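Local coordinates for protein acetaldehyde dehydrogenase (Acetylating) (Geobacillus thermoglucosidasius, PDB 5J78) that probably catalyses the NAD- and coenzyme A-dependent oxidation of acetaldehyde to acetyl-CoA, at residues A348-V353 against Y357-E362; A310-V315 against A321-K326. All blocks are in the same frame, centred on the assembly; numbering follows the deposited sequence.

Contact 1 (A348-V353 against Y357-E362)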
loop_
_atom_site.group_PDB
_atom_site.type_symbol
_atom_site.label_atom_id
_atom_site.label_comp_id
_atom_site.label_asym_id
_atom_site.label_seq_id
_atom_site.Cartn_x
_atom_site.Cartn_y
_atom_site.Cartn_z
ATOM N N ALA A 348 -25.206 -21.161 -30.313
ATOM C CA ALA A 348 -26.341 -21.037 -29.399
ATOM C C ALA A 348 -27.100 -19.756 -29.665
ATOM O O ALA A 348 -26.568 -18.647 -29.487
ATOM C CB ALA A 348 -25.882 -21.069 -27.945
ATOM N N GLU A 349 -28.354 -19.916 -30.068
ATOM C CA GLU A 349 -29.229 -18.790 -30.334
ATOM C C GLU A 349 -29.496 -18.090 -29.020
ATOM O O GLU A 349 -29.723 -18.736 -28.002
ATOM C CB GLU A 349 -30.519 -19.257 -31.002
ATOM C CG GLU A 349 -31.405 -18.137 -31.502
ATOM C CD GLU A 349 -32.471 -18.631 -32.465
ATOM O OE1 GLU A 349 -32.232 -19.644 -33.161
ATOM O OE2 GLU A 349 -33.548 -18.003 -32.526
ATOM N N GLU A 350 -29.413 -16.763 -29.031
ATOM C CA GLU A 350 -29.470 -16.000 -27.792
ATOM C C GLU A 350 -30.179 -14.694 -28.060
ATOM O O GLU A 350 -30.226 -14.242 -29.210
ATOM C CB GLU A 350 -28.050 -15.774 -27.255
ATOM C CG GLU A 350 -27.951 -15.526 -25.751
ATOM C CD GLU A 350 -28.261 -16.768 -24.906
ATOM O OE1 GLU A 350 -28.596 -17.845 -25.469
ATOM O OE2 GLU A 350 -28.159 -16.662 -23.663
ATOM N N THR A 351 -30.740 -14.097 -27.007
ATOM C CA THR A 351 -31.386 -12.788 -27.122
ATOM C C THR A 351 -30.864 -11.782 -26.088
ATOM O O THR A 351 -30.944 -10.581 -26.317
ATOM C CB THR A 351 -32.922 -12.903 -26.968
ATOM O OG1 THR A 351 -33.242 -13.365 -25.648
ATOM C CG2 THR A 351 -33.492 -13.864 -28.008
ATOM N N GLU A 352 -30.334 -12.278 -24.970
ATOM C CA GLU A 352 -29.848 -11.421 -23.885
ATOM C C GLU A 352 -28.317 -11.220 -23.863
ATOM O O GLU A 352 -27.547 -12.061 -24.339
ATOM C CB GLU A 352 -30.296 -11.991 -22.535
ATOM C CG GLU A 352 -31.806 -11.963 -22.309
ATOM C CD GLU A 352 -32.441 -10.637 -22.696
ATOM O OE1 GLU A 352 -32.134 -9.607 -22.048
ATOM O OE2 GLU A 352 -33.237 -10.626 -23.661
ATOM N N VAL A 353 -27.899 -10.101 -23.273
ATOM C CA VAL A 353 -26.486 -9.724 -23.147
ATOM C C VAL A 353 -26.165 -9.324 -21.707
ATOM O O VAL A 353 -26.885 -8.535 -21.107
ATOM C CB VAL A 353 -26.144 -8.552 -24.088
ATOM C CG1 VAL A 353 -24.647 -8.139 -23.977
ATOM C CG2 VAL A 353 -26.511 -8.907 -25.531
ATOM N N TYR A 357 -25.246 -13.851 -18.534
ATOM C CA TYR A 357 -25.674 -14.628 -19.692
ATOM C C TYR A 357 -24.422 -15.185 -20.366
ATOM O O TYR A 357 -23.863 -14.565 -21.277
ATOM C CB TYR A 357 -26.478 -13.773 -20.651
ATOM C CG TYR A 357 -27.786 -13.317 -20.057
ATOM C CD1 TYR A 357 -28.919 -14.111 -20.151
ATOM C CD2 TYR A 357 -27.888 -12.106 -19.383
ATOM C CE1 TYR A 357 -30.120 -13.712 -19.603
ATOM C CE2 TYR A 357 -29.094 -11.698 -18.830
ATOM C CZ TYR A 357 -30.203 -12.507 -18.950
ATOM O OH TYR A 357 -31.400 -12.114 -18.412
ATOM N N PRO A 358 -23.967 -16.356 -19.900
ATOM C CA PRO A 358 -22.645 -16.872 -20.268
ATOM C C PRO A 358 -22.380 -16.984 -21.759
ATOM O O PRO A 358 -21.209 -17.027 -22.149
ATOM C CB PRO A 358 -22.624 -18.251 -19.616
ATOM C CG PRO A 358 -23.563 -18.126 -18.459
ATOM C CD PRO A 358 -24.654 -17.245 -18.943
ATOM N N PHE A 359 -23.411 -17.020 -22.592
ATOM C CA PHE A 359 -23.163 -17.121 -24.020
ATOM C C PHE A 359 -22.838 -15.749 -24.619
ATOM O O PHE A 359 -22.307 -15.665 -25.723
ATOM C CB PHE A 359 -24.357 -17.766 -24.729
ATOM C CG PHE A 359 -24.387 -19.267 -24.609
ATOM C CD1 PHE A 359 -23.616 -20.050 -25.440
ATOM C CD2 PHE A 359 -25.180 -19.891 -23.663
ATOM C CE1 PHE A 359 -23.632 -21.446 -25.334
ATOM C CE2 PHE A 359 -25.196 -21.273 -23.554
ATOM C CZ PHE A 359 -24.411 -22.046 -24.391
ATOM N N SER A 360 -23.133 -14.679 -23.890
ATOM C CA SER A 360 -22.879 -13.334 -24.400
ATOM C C SER A 360 -21.471 -12.820 -24.063
ATOM O O SER A 360 -21.057 -11.809 -24.623
ATOM C CB SER A 360 -23.905 -12.340 -23.861
ATOM O OG SER A 360 -23.711 -12.132 -22.480
ATOM N N ILE A 361 -20.751 -13.500 -23.163
ATOM C CA ILE A 361 -19.399 -13.068 -22.787
ATOM C C ILE A 361 -18.339 -13.646 -23.726
ATOM O O ILE A 361 -18.654 -14.418 -24.659
ATOM C CB ILE A 361 -19.055 -13.447 -21.312
ATOM C CG1 ILE A 361 -18.845 -14.964 -21.116
ATOM C CG2 ILE A 361 -20.147 -12.944 -20.382
ATOM C CD1 ILE A 361 -18.094 -15.328 -19.831
ATOM N N GLU A 362 -17.086 -13.253 -23.478
ATOM C CA GLU A 362 -15.952 -13.714 -24.255
ATOM C C GLU A 362 -15.671 -15.147 -23.833
ATOM O O GLU A 362 -15.437 -15.420 -22.652
ATOM C CB GLU A 362 -14.703 -12.826 -24.041
ATOM C CG GLU A 362 -13.591 -13.140 -25.046
ATOM C CD GLU A 362 -12.228 -12.553 -24.714
ATOM O OE1 GLU A 362 -12.022 -12.055 -23.586
ATOM O OE2 GLU A 362 -11.357 -12.594 -25.615
#

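Contact 2 (A310-V315 against A321-K326)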
loop_
_atom_site.group_PDB
_atom_site.type_symbol
_atom_site.label_atom_id
_atom_site.label_comp_id
_atom_site.label_asym_id
_atom_site.label_seq_id
_atom_site.Cartn_x
_atom_site.Cartn_y
_atom_site.Cartn_z
ATOM N N ALA A 310 -23.909 -23.838 -20.753
ATOM C CA ALA A 310 -23.804 -22.557 -20.061
ATOM C C ALA A 310 -23.271 -22.734 -18.668
ATOM O O ALA A 310 -22.677 -21.815 -18.104
ATOM C CB ALA A 310 -25.136 -21.849 -20.006
ATOM N N SER A 311 -23.471 -23.922 -18.119
ATOM C CA SER A 311 -23.093 -24.212 -16.744
ATOM C C SER A 311 -21.595 -24.339 -16.562
ATOM O O SER A 311 -21.084 -24.171 -15.455
ATOM C CB SER A 311 -23.771 -25.503 -16.285
ATOM O OG SER A 311 -25.157 -25.427 -16.533
ATOM N N ILE A 312 -20.896 -24.659 -17.646
ATOM C CA ILE A 312 -19.452 -24.813 -17.578
ATOM C C ILE A 312 -18.701 -23.693 -18.300
ATOM O O ILE A 312 -17.475 -23.722 -18.363
ATOM C CB ILE A 312 -19.017 -26.179 -18.158
ATOM C CG1 ILE A 312 -19.337 -26.285 -19.650
ATOM C CG2 ILE A 312 -19.696 -27.309 -17.392
ATOM C CD1 ILE A 312 -18.473 -27.292 -20.365
ATOM N N ILE A 313 -19.426 -22.720 -18.847
ATOM C CA ILE A 313 -18.786 -21.595 -19.520
ATOM C C ILE A 313 -18.167 -20.644 -18.493
ATOM O O ILE A 313 -17.074 -20.130 -18.719
ATOM C CB ILE A 313 -19.762 -20.835 -20.428
ATOM C CG1 ILE A 313 -19.912 -21.608 -21.734
ATOM C CG2 ILE A 313 -19.255 -19.411 -20.755
ATOM C CD1 ILE A 313 -20.921 -21.035 -22.685
ATOM N N MET A 314 -18.847 -20.403 -17.377
ATOM C CA MET A 314 -18.200 -19.692 -16.275
ATOM C C MET A 314 -18.377 -20.382 -14.922
ATOM O O MET A 314 -19.390 -21.040 -14.649
ATOM C CB MET A 314 -18.679 -18.226 -16.217
ATOM C CG MET A 314 -20.156 -17.961 -16.189
ATOM S SD MET A 314 -20.548 -16.315 -16.881
ATOM C CE MET A 314 -19.242 -15.316 -16.180
ATOM N N VAL A 315 -17.321 -20.275 -14.118
ATOM C CA VAL A 315 -17.314 -20.715 -12.731
ATOM C C VAL A 315 -16.944 -19.498 -11.892
ATOM O O VAL A 315 -16.081 -18.705 -12.282
ATOM C CB VAL A 315 -16.334 -21.883 -12.487
ATOM C CG1 VAL A 315 -16.674 -23.051 -13.404
ATOM C CG2 VAL A 315 -14.901 -21.446 -12.703
ATOM N N ALA A 321 -11.536 -21.477 -17.142
ATOM C CA ALA A 321 -10.289 -21.744 -17.856
ATOM C C ALA A 321 -10.249 -23.144 -18.474
ATOM O O ALA A 321 -9.496 -23.387 -19.423
ATOM C CB ALA A 321 -9.087 -21.558 -16.918
ATOM N N LYS A 322 -11.055 -24.067 -17.951
ATOM C CA LYS A 322 -11.000 -25.445 -18.428
ATOM C C LYS A 322 -11.612 -25.624 -19.811
ATOM O O LYS A 322 -11.345 -26.628 -20.453
ATOM C CB LYS A 322 -11.672 -26.386 -17.422
ATOM C CG LYS A 322 -10.752 -26.730 -16.264
ATOM C CD LYS A 322 -11.513 -27.217 -15.048
ATOM C CE LYS A 322 -10.559 -27.415 -13.877
ATOM N NZ LYS A 322 -11.097 -28.354 -12.848
ATOM N N ILE A 323 -12.403 -24.666 -20.296
ATOM C CA ILE A 323 -12.888 -24.764 -21.677
ATOM C C ILE A 323 -12.074 -23.939 -22.663
ATOM O O ILE A 323 -12.263 -24.067 -23.865
ATOM C CB ILE A 323 -14.388 -24.344 -21.824
ATOM C CG1 ILE A 323 -14.592 -22.835 -21.604
ATOM C CG2 ILE A 323 -15.261 -25.159 -20.885
ATOM C CD1 ILE A 323 -15.907 -22.327 -22.167
ATOM N N VAL A 324 -11.196 -23.072 -22.174
ATOM C CA VAL A 324 -10.385 -22.250 -23.076
ATOM C C VAL A 324 -9.571 -23.104 -24.028
ATOM O O VAL A 324 -8.812 -23.962 -23.596
ATOM C CB VAL A 324 -9.409 -21.337 -22.296
ATOM C CG1 VAL A 324 -8.466 -20.609 -23.258
ATOM C CG2 VAL A 324 -10.192 -20.355 -21.438
ATOM N N GLY A 325 -9.723 -22.862 -25.326
ATOM C CA GLY A 325 -8.906 -23.536 -26.318
ATOM C C GLY A 325 -9.214 -25.022 -26.484
ATOM O O GLY A 325 -8.382 -25.780 -26.986
ATOM N N LYS A 326 -10.409 -25.437 -26.076
ATOM C CA LYS A 326 -10.801 -26.851 -26.165
ATOM C C LYS A 326 -11.627 -27.160 -27.411
ATOM O O LYS A 326 -12.466 -26.365 -27.832
ATOM C CB LYS A 326 -11.575 -27.247 -24.904
ATOM C CG LYS A 326 -10.722 -27.206 -23.638
ATOM C CD LYS A 326 -9.547 -28.175 -23.763
ATOM C CE LYS A 326 -8.781 -28.340 -22.466
ATOM N NZ LYS A 326 -7.644 -29.286 -22.656
#

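Contact 1 (A348-V353 against Y357-E362)
The rings of Tyr357 and Phe359 each offer a face across the contact, Phe359 to Ala348 in strand 345-349 and Tyr357 to Glu352 in the chain beyond it. That strand belongs to the seven-stranded parallel sheet of the aldehyde dehydrogenase fold. The loop after it turns back, so that 357-362 packs against the strand end and the residues beyond it.

The Tyr357 ring lies side by side with Glu352, and both point the same way. Glu352 CB sits over the ring centre, 3.4 Å from the centroid of Tyr357 and 13° off its normal, a CH-pi contact. Both side chains set CG beside the backbone N (chi1 -66° in each), which lays the first carbons of Glu352 along the ring. Glu352 CG continues over one rim, 3.6 Å from Tyr357 CE1. A serine in place of Tyr357 would remove this ring and would probably leave the aliphatic part of Glu352 without its platform, free to turn.

Phe359 makes a second CH-pi contact. Ala348 CB stands 3.5 Å from Phe359 CE1, over the face but displaced toward the rim. Val309, Ala310 and Ile313 of helix 303-313 also touch this side chain. Glu350 crosses Phe359 at about a right angle, bending at chi2 to bring Glu350 CD 4.0 Å from Phe359 CB.

No hydrogen bond joins the two segments directly. Ser360 packs against Val353, with Ser360 OG 3.7 Å from Val353 CA, and also bonds to Gly354 N between the segments. Ser360 OG donates to Tyr357 O at 2.7 Å, in the carbonyl plane on a lone pair (C=O...donor angle 143°), and Ser360 N shares that acceptor.

Contact 2 (A310-V315 against A321-K326)
Ile323 reaches across to Ile312 and Ile313 at the end of helix 303-313 and has the most surface buried of the three. The first segment runs into strand 314-315, which pairs antiparallel with 318-319. This small hairpin brings 321-326 back beside the helix end.

The branches of Ile323 divide the work. Its CG1 stands between the backbone N and the carbonyl carbon (chi1 69°), with CG2 set beside the N. Ile323 CG2 therefore meets Ile312, 3.7 Å from the backbone Ile312 O. The same Ile323 CG2 is 3.9 Å from Ile312 CD1. Ile323 CD1 extends to Ile313, 4.0 Å from Ile313 CA. From Ile323 CD1 to Ile313 CG1 is 4.1 Å. Met334 of helix 328-335 touches both Ile312 and Ile323.

Ile323 also opens a type II beta turn that ends at Lys326. Gly325 takes the third position with the positive phi expected there, and Lys326 N bonds back to Ile323 O.

Ile312 O is hydrogen-bonded to Asn320 ND2, so this carbonyl has a polar partner beside the methyl group. Across the two segments themselves there is no hydrogen bond. Polar bonds are made within the segments and with Asn320, so the contact between the segments rests on aliphatic packing and depends on close fit, not on direction.

Overall arrangement
The two contacts follow one another along the chain, contact 2 first, and their centres lie about 14 Å apart. They meet directly through Pro358 and Phe359 of contact 1. Pro358 O is 3.4 Å from Ile313 CG2, and Phe359 CE2 is 3.6 Å from Ala310 CB. Phe359 CE1 also comes within 3.8 Å of Ile313 CD1. The end of helix 303-313 is thus packed against 321-326 and against the loop after strand 345-349. At the far end of 357-362, Glu362 lies near Cys273, modified here to 3-sulfinoalanine and probably the nucleophile expected in this family.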